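Long-range contact in tyrocidine synthase 2 (Brevibacillus parabrevis, PDB 6TA8), which is a nonribosomal peptide synthetase, modelled here through its condensation-family domain, a two-lobed fold: residues Thr295-Arg307 with Thr319-Met333. Sequence-based numbering, arbitrary orientation.
Sequences TNGVVINLEGHGR and TIGWFTSQYPVVLDM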
loop_
_atom_site.group_PDB
_atom_site.type_symbol
_atom_site.label_atom_id
_atom_site.label_comp_id
_atom_site.label_asym_id
_atom_site.label_seq_id
_atom_site.Cartn_x
_atom_site.Cartn_y
_atom_site.Cartn_z
ATOM N N THR A 295 0.871 -13.292 -24.428
ATOM C CA THR A 295 -0.506 -13.579 -24.056
ATOM C C THR A 295 -1.430 -12.542 -24.683
ATOM O O THR A 295 -0.993 -11.615 -25.370
ATOM C CB THR A 295 -0.675 -13.590 -22.533
ATOM O OG1 THR A 295 -0.695 -12.242 -22.044
ATOM C CG2 THR A 295 0.465 -14.347 -21.870
ATOM N N ASN A 296 -2.731 -12.713 -24.442
ATOM C CA ASN A 296 -3.712 -11.705 -24.819
ATOM C C ASN A 296 -4.722 -11.459 -23.705
ATOM O O ASN A 296 -5.722 -10.767 -23.937
ATOM C CB ASN A 296 -4.432 -12.102 -26.113
ATOM C CG ASN A 296 -3.574 -11.881 -27.346
ATOM O OD1 ASN A 296 -3.170 -10.756 -27.642
ATOM N ND2 ASN A 296 -3.292 -12.955 -28.072
ATOM N N GLY A 297 -4.489 -12.000 -22.512
ATOM C CA GLY A 297 -5.346 -11.770 -21.368
ATOM C C GLY A 297 -4.624 -12.058 -20.068
ATOM O O GLY A 297 -4.079 -13.151 -19.884
ATOM N N VAL A 298 -4.604 -11.086 -19.161
ATOM C CA VAL A 298 -3.926 -11.228 -17.878
ATOM C C VAL A 298 -4.827 -10.657 -16.789
ATOM O O VAL A 298 -5.494 -9.636 -16.989
ATOM C CB VAL A 298 -2.542 -10.539 -17.885
ATOM C CG1 VAL A 298 -2.671 -9.047 -18.173
ATOM C CG2 VAL A 298 -1.810 -10.780 -16.573
ATOM N N VAL A 299 -4.864 -11.334 -15.645
ATOM C CA VAL A 299 -5.657 -10.907 -14.498
ATOM C C VAL A 299 -4.716 -10.264 -13.489
ATOM O O VAL A 299 -3.786 -10.911 -12.994
ATOM C CB VAL A 299 -6.420 -12.085 -13.873
ATOM C CG1 VAL A 299 -7.221 -11.617 -12.671
ATOM C CG2 VAL A 299 -7.331 -12.734 -14.906
ATOM N N ILE A 300 -4.958 -8.992 -13.184
ATOM C CA ILE A 300 -4.113 -8.210 -12.289
ATOM C C ILE A 300 -4.844 -8.012 -10.969
ATOM O O ILE A 300 -6.065 -7.818 -10.945
ATOM C CB ILE A 300 -3.740 -6.852 -12.917
ATOM C CG1 ILE A 300 -3.220 -7.048 -14.342
ATOM C CG2 ILE A 300 -2.705 -6.128 -12.067
ATOM C CD1 ILE A 300 -1.869 -7.721 -14.413
ATOM N N ASN A 301 -4.092 -8.062 -9.869
ATOM C CA ASN A 301 -4.627 -7.786 -8.535
ATOM C C ASN A 301 -4.350 -6.322 -8.222
ATOM O O ASN A 301 -3.324 -5.969 -7.638
ATOM C CB ASN A 301 -4.006 -8.718 -7.502
ATOM C CG ASN A 301 -4.648 -8.589 -6.133
ATOM O OD1 ASN A 301 -4.545 -7.549 -5.481
ATOM N ND2 ASN A 301 -5.308 -9.651 -5.686
ATOM N N LEU A 302 -5.279 -5.456 -8.617
ATOM C CA LEU A 302 -5.108 -4.024 -8.421
ATOM C C LEU A 302 -5.591 -3.613 -7.036
ATOM O O LEU A 302 -6.600 -4.120 -6.538
ATOM C CB LEU A 302 -5.863 -3.247 -9.501
ATOM C CG LEU A 302 -5.733 -1.722 -9.465
ATOM C CD1 LEU A 302 -4.425 -1.270 -10.092
ATOM C CD2 LEU A 302 -6.900 -1.073 -10.181
ATOM N N GLU A 303 -4.859 -2.694 -6.415
ATOM C CA GLU A 303 -5.165 -2.224 -5.071
ATOM C C GLU A 303 -5.665 -0.787 -5.121
ATOM O O GLU A 303 -5.097 0.055 -5.822
ATOM C CB GLU A 303 -3.936 -2.319 -4.164
ATOM C CG GLU A 303 -3.354 -3.721 -4.053
ATOM C CD GLU A 303 -2.207 -3.803 -3.062
ATOM O OE1 GLU A 303 -1.684 -2.742 -2.663
ATOM O OE2 GLU A 303 -1.833 -4.933 -2.680
ATOM N N GLY A 304 -6.737 -0.514 -4.371
ATOM C CA GLY A 304 -7.301 0.812 -4.277
ATOM C C GLY A 304 -7.245 1.331 -2.848
ATOM O O GLY A 304 -6.953 0.591 -1.899
ATOM N N HIS A 305 -7.534 2.627 -2.704
ATOM C CA HIS A 305 -7.478 3.255 -1.387
ATOM C C HIS A 305 -8.490 2.644 -0.429
ATOM O O HIS A 305 -8.233 2.565 0.777
ATOM C CB HIS A 305 -7.705 4.762 -1.511
ATOM C CG HIS A 305 -6.570 5.495 -2.153
ATOM N ND1 HIS A 305 -6.521 6.871 -2.230
ATOM C CD2 HIS A 305 -5.440 5.045 -2.748
ATOM C CE1 HIS A 305 -5.410 7.236 -2.846
ATOM N NE2 HIS A 305 -4.736 6.148 -3.170
ATOM N N GLY A 306 -9.640 2.210 -0.942
ATOM C CA GLY A 306 -10.642 1.563 -0.120
ATOM C C GLY A 306 -11.430 2.479 0.784
ATOM O O GLY A 306 -12.203 1.989 1.613
ATOM N N ARG A 307 -11.260 3.790 0.662
ATOM C CA ARG A 307 -12.015 4.757 1.459
ATOM C C ARG A 307 -13.237 5.254 0.695
ATOM O O ARG A 307 -13.444 6.454 0.516
ATOM C CB ARG A 307 -11.113 5.914 1.871
ATOM C CG ARG A 307 -10.024 5.527 2.867
ATOM C CD ARG A 307 -8.965 6.614 2.987
ATOM N NE ARG A 307 -8.256 6.563 4.264
ATOM C CZ ARG A 307 -7.142 5.868 4.474
ATOM N NH1 ARG A 307 -6.603 5.160 3.491
ATOM N NH2 ARG A 307 -6.564 5.881 5.669
ATOM N N THR A 319 -8.512 9.638 8.806
ATOM C CA THR A 319 -8.465 8.388 9.551
ATOM C C THR A 319 -7.271 7.557 9.099
ATOM O O THR A 319 -7.051 7.373 7.898
ATOM C CB THR A 319 -9.760 7.597 9.364
ATOM O OG1 THR A 319 -10.858 8.335 9.915
ATOM C CG2 THR A 319 -9.668 6.245 10.058
ATOM N N ILE A 320 -6.504 7.058 10.064
ATOM C CA ILE A 320 -5.337 6.226 9.800
ATOM C C ILE A 320 -5.729 4.769 10.004
ATOM O O ILE A 320 -6.364 4.422 11.008
ATOM C CB ILE A 320 -4.158 6.622 10.705
ATOM C CG1 ILE A 320 -3.569 7.956 10.241
ATOM C CG2 ILE A 320 -3.090 5.535 10.721
ATOM C CD1 ILE A 320 -2.339 8.377 11.001
ATOM N N GLY A 321 -5.367 3.922 9.049
ATOM C CA GLY A 321 -5.714 2.517 9.122
ATOM C C GLY A 321 -5.294 1.818 7.851
ATOM O O GLY A 321 -4.731 2.426 6.937
ATOM N N TRP A 322 -5.572 0.517 7.808
ATOM C CA TRP A 322 -5.302 -0.306 6.628
ATOM C C TRP A 322 -6.613 -0.456 5.864
ATOM O O TRP A 322 -7.400 -1.370 6.111
ATOM C CB TRP A 322 -4.710 -1.656 7.019
ATOM C CG TRP A 322 -4.042 -2.363 5.875
ATOM C CD1 TRP A 322 -3.770 -1.847 4.641
ATOM C CD2 TRP A 322 -3.567 -3.716 5.857
ATOM N NE1 TRP A 322 -3.153 -2.792 3.857
ATOM C CE2 TRP A 322 -3.016 -3.948 4.581
ATOM C CE3 TRP A 322 -3.550 -4.751 6.797
ATOM C CZ2 TRP A 322 -2.455 -5.171 4.221
ATOM C CZ3 TRP A 322 -2.992 -5.966 6.436
ATOM C CH2 TRP A 322 -2.454 -6.165 5.160
ATOM N N PHE A 323 -6.844 0.458 4.922
ATOM C CA PHE A 323 -8.073 0.499 4.142
ATOM C C PHE A 323 -7.922 -0.143 2.769
ATOM O O PHE A 323 -8.836 -0.034 1.946
ATOM C CB PHE A 323 -8.546 1.946 3.981
ATOM C CG PHE A 323 -9.098 2.554 5.240
ATOM C CD1 PHE A 323 -8.258 2.903 6.286
ATOM C CD2 PHE A 323 -10.456 2.789 5.371
ATOM C CE1 PHE A 323 -8.767 3.467 7.443
ATOM C CE2 PHE A 323 -10.969 3.353 6.522
ATOM C CZ PHE A 323 -10.125 3.691 7.560
ATOM N N THR A 324 -6.798 -0.809 2.509
ATOM C CA THR A 324 -6.504 -1.317 1.173
ATOM C C THR A 324 -7.587 -2.276 0.694
ATOM O O THR A 324 -7.980 -3.200 1.410
ATOM C CB THR A 324 -5.141 -2.013 1.168
ATOM O OG1 THR A 324 -4.104 -1.035 1.309
ATOM C CG2 THR A 324 -4.931 -2.783 -0.129
ATOM N N SER A 325 -8.072 -2.043 -0.522
ATOM C CA SER A 325 -9.057 -2.902 -1.163
ATOM C C SER A 325 -8.422 -3.568 -2.374
ATOM O O SER A 325 -7.846 -2.888 -3.230
ATOM C CB SER A 325 -10.293 -2.105 -1.584
ATOM O OG SER A 325 -10.031 -1.339 -2.748
ATOM N N GLN A 326 -8.523 -4.891 -2.442
ATOM C CA GLN A 326 -7.974 -5.670 -3.541
ATOM C C GLN A 326 -9.103 -6.253 -4.378
ATOM O O GLN A 326 -10.112 -6.721 -3.839
ATOM C CB GLN A 326 -7.071 -6.794 -3.023
ATOM C CG GLN A 326 -5.775 -6.309 -2.392
ATOM C CD GLN A 326 -4.973 -7.435 -1.768
ATOM O OE1 GLN A 326 -5.530 -8.439 -1.327
ATOM N NE2 GLN A 326 -3.656 -7.271 -1.727
ATOM N N TYR A 327 -8.929 -6.223 -5.701
ATOM C CA TYR A 327 -9.942 -6.739 -6.611
ATOM C C TYR A 327 -9.293 -7.052 -7.944
ATOM O O TYR A 327 -8.436 -6.281 -8.395
ATOM C CB TYR A 327 -11.089 -5.739 -6.801
ATOM C CG TYR A 327 -10.660 -4.366 -7.266
ATOM C CD1 TYR A 327 -10.143 -3.439 -6.371
ATOM C CD2 TYR A 327 -10.789 -3.989 -8.596
ATOM C CE1 TYR A 327 -9.753 -2.184 -6.788
ATOM C CE2 TYR A 327 -10.404 -2.731 -9.023
ATOM C CZ TYR A 327 -9.888 -1.833 -8.113
ATOM O OH TYR A 327 -9.504 -0.578 -8.523
ATOM N N PRO A 328 -9.666 -8.150 -8.599
ATOM C CA PRO A 328 -9.032 -8.501 -9.873
ATOM C C PRO A 328 -9.559 -7.661 -11.028
ATOM O O PRO A 328 -10.748 -7.345 -11.109
ATOM C CB PRO A 328 -9.400 -9.979 -10.049
ATOM C CG PRO A 328 -10.695 -10.119 -9.327
ATOM C CD PRO A 328 -10.635 -9.169 -8.159
ATOM N N VAL A 329 -8.647 -7.301 -11.928
ATOM C CA VAL A 329 -8.963 -6.562 -13.144
ATOM C C VAL A 329 -8.496 -7.395 -14.329
ATOM O O VAL A 329 -7.371 -7.912 -14.325
ATOM C CB VAL A 329 -8.305 -5.169 -13.153
ATOM C CG1 VAL A 329 -8.517 -4.482 -14.495
ATOM C CG2 VAL A 329 -8.855 -4.317 -12.019
ATOM N N VAL A 330 -9.355 -7.531 -15.334
ATOM C CA VAL A 330 -9.088 -8.369 -16.497
ATOM C C VAL A 330 -8.721 -7.462 -17.663
ATOM O O VAL A 330 -9.574 -6.753 -18.208
ATOM C CB VAL A 330 -10.293 -9.257 -16.837
ATOM C CG1 VAL A 330 -10.009 -10.088 -18.079
ATOM C CG2 VAL A 330 -10.628 -10.148 -15.656
ATOM N N LEU A 331 -7.448 -7.484 -18.051
ATOM C CA LEU A 331 -6.971 -6.712 -19.187
ATOM C C LEU A 331 -7.116 -7.520 -20.470
ATOM O O LEU A 331 -6.969 -8.745 -20.476
ATOM C CB LEU A 331 -5.511 -6.304 -18.988
ATOM C CG LEU A 331 -5.199 -5.537 -17.701
ATOM C CD1 LEU A 331 -3.707 -5.260 -17.591
ATOM C CD2 LEU A 331 -5.995 -4.244 -17.647
ATOM N N ASP A 332 -7.408 -6.819 -21.564
ATOM C CA ASP A 332 -7.645 -7.442 -22.861
ATOM C C ASP A 332 -6.629 -6.910 -23.860
ATOM O O ASP A 332 -6.585 -5.702 -24.124
ATOM C CB ASP A 332 -9.070 -7.173 -23.348
ATOM C CG ASP A 332 -9.545 -8.201 -24.360
ATOM O OD1 ASP A 332 -8.825 -9.196 -24.588
ATOM O OD2 ASP A 332 -10.641 -8.014 -24.928
ATOM N N MET A 333 -5.815 -7.810 -24.413
ATOM C CA MET A 333 -4.832 -7.471 -25.434
ATOM C C MET A 333 -5.234 -8.014 -26.803
ATOM O O MET A 333 -4.374 -8.313 -27.633
ATOM C CB MET A 333 -3.451 -7.992 -25.041
ATOM C CG MET A 333 -2.787 -7.218 -23.914
ATOM S SD MET A 333 -3.477 -7.597 -22.291
ATOM C CE MET A 333 -2.700 -9.172 -21.945
HETATM O O HOH W 1 -7.381 1.264 -7.904
HETATM O O HOH W 2 -1.367 -2.586 0.687
HETATM O O HOH W 3 -11.945 -0.527 2.763
#
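Met333 folds back over Gly297 and Val298: bent at chi2 and chi3, its chain lays CE 3.4 Å from Gly297 N and against Val298 CG1, while its own N bonds to Asn296 O. Next, Val298 CG1 and Ile300 CG1 both reach Leu331 CD1, the latter at 3.7 Å. On the other face of the sheet, the face of Val299 and Asn301, Val299 CG1 rests on Pro328 CB. Ile300 and Val329 exchange a pair of short, fairly straight backbone bonds, and Leu302 pairs likewise with Tyr327, less tightly. A chi1 of 55° sets Tyr327 CG between the backbone N and the carbonyl carbon, which turns one face of the ring over Leu302 O; its OH comes 3.1 Å from Leu302 CD2 and shares a hydrogen bond with a water. Beyond it, Glu303 and Gln326 run out as extended chains; NE2 of Gln326, with the acceptor in its amide plane, meets Glu303 OE2 at 3.1 Å from above the carboxylate plane. Gly304 and Ser325 make the last paired rung, after which Gly306 CA closes to 3.2 Å from Phe323 O. Finally, the Arg307 guanidinium lies nearly flat over the Phe323 ring, off-centre, with planes at 27°, and NH2 donates within its own plane to Thr319 O at 2.7 Å. Asp168 takes NH1 in a salt bridge and also accepts from Phe323 N, tying the Arg307 side chain and the Phe323 backbone to one carboxylate. The Arg307 cluster lies in the loops past an antiparallel strand pair at the edge of the six-stranded mixed sheet, strand 297-304 lying between 325-332 and 383-390, in a condensation-domain fold.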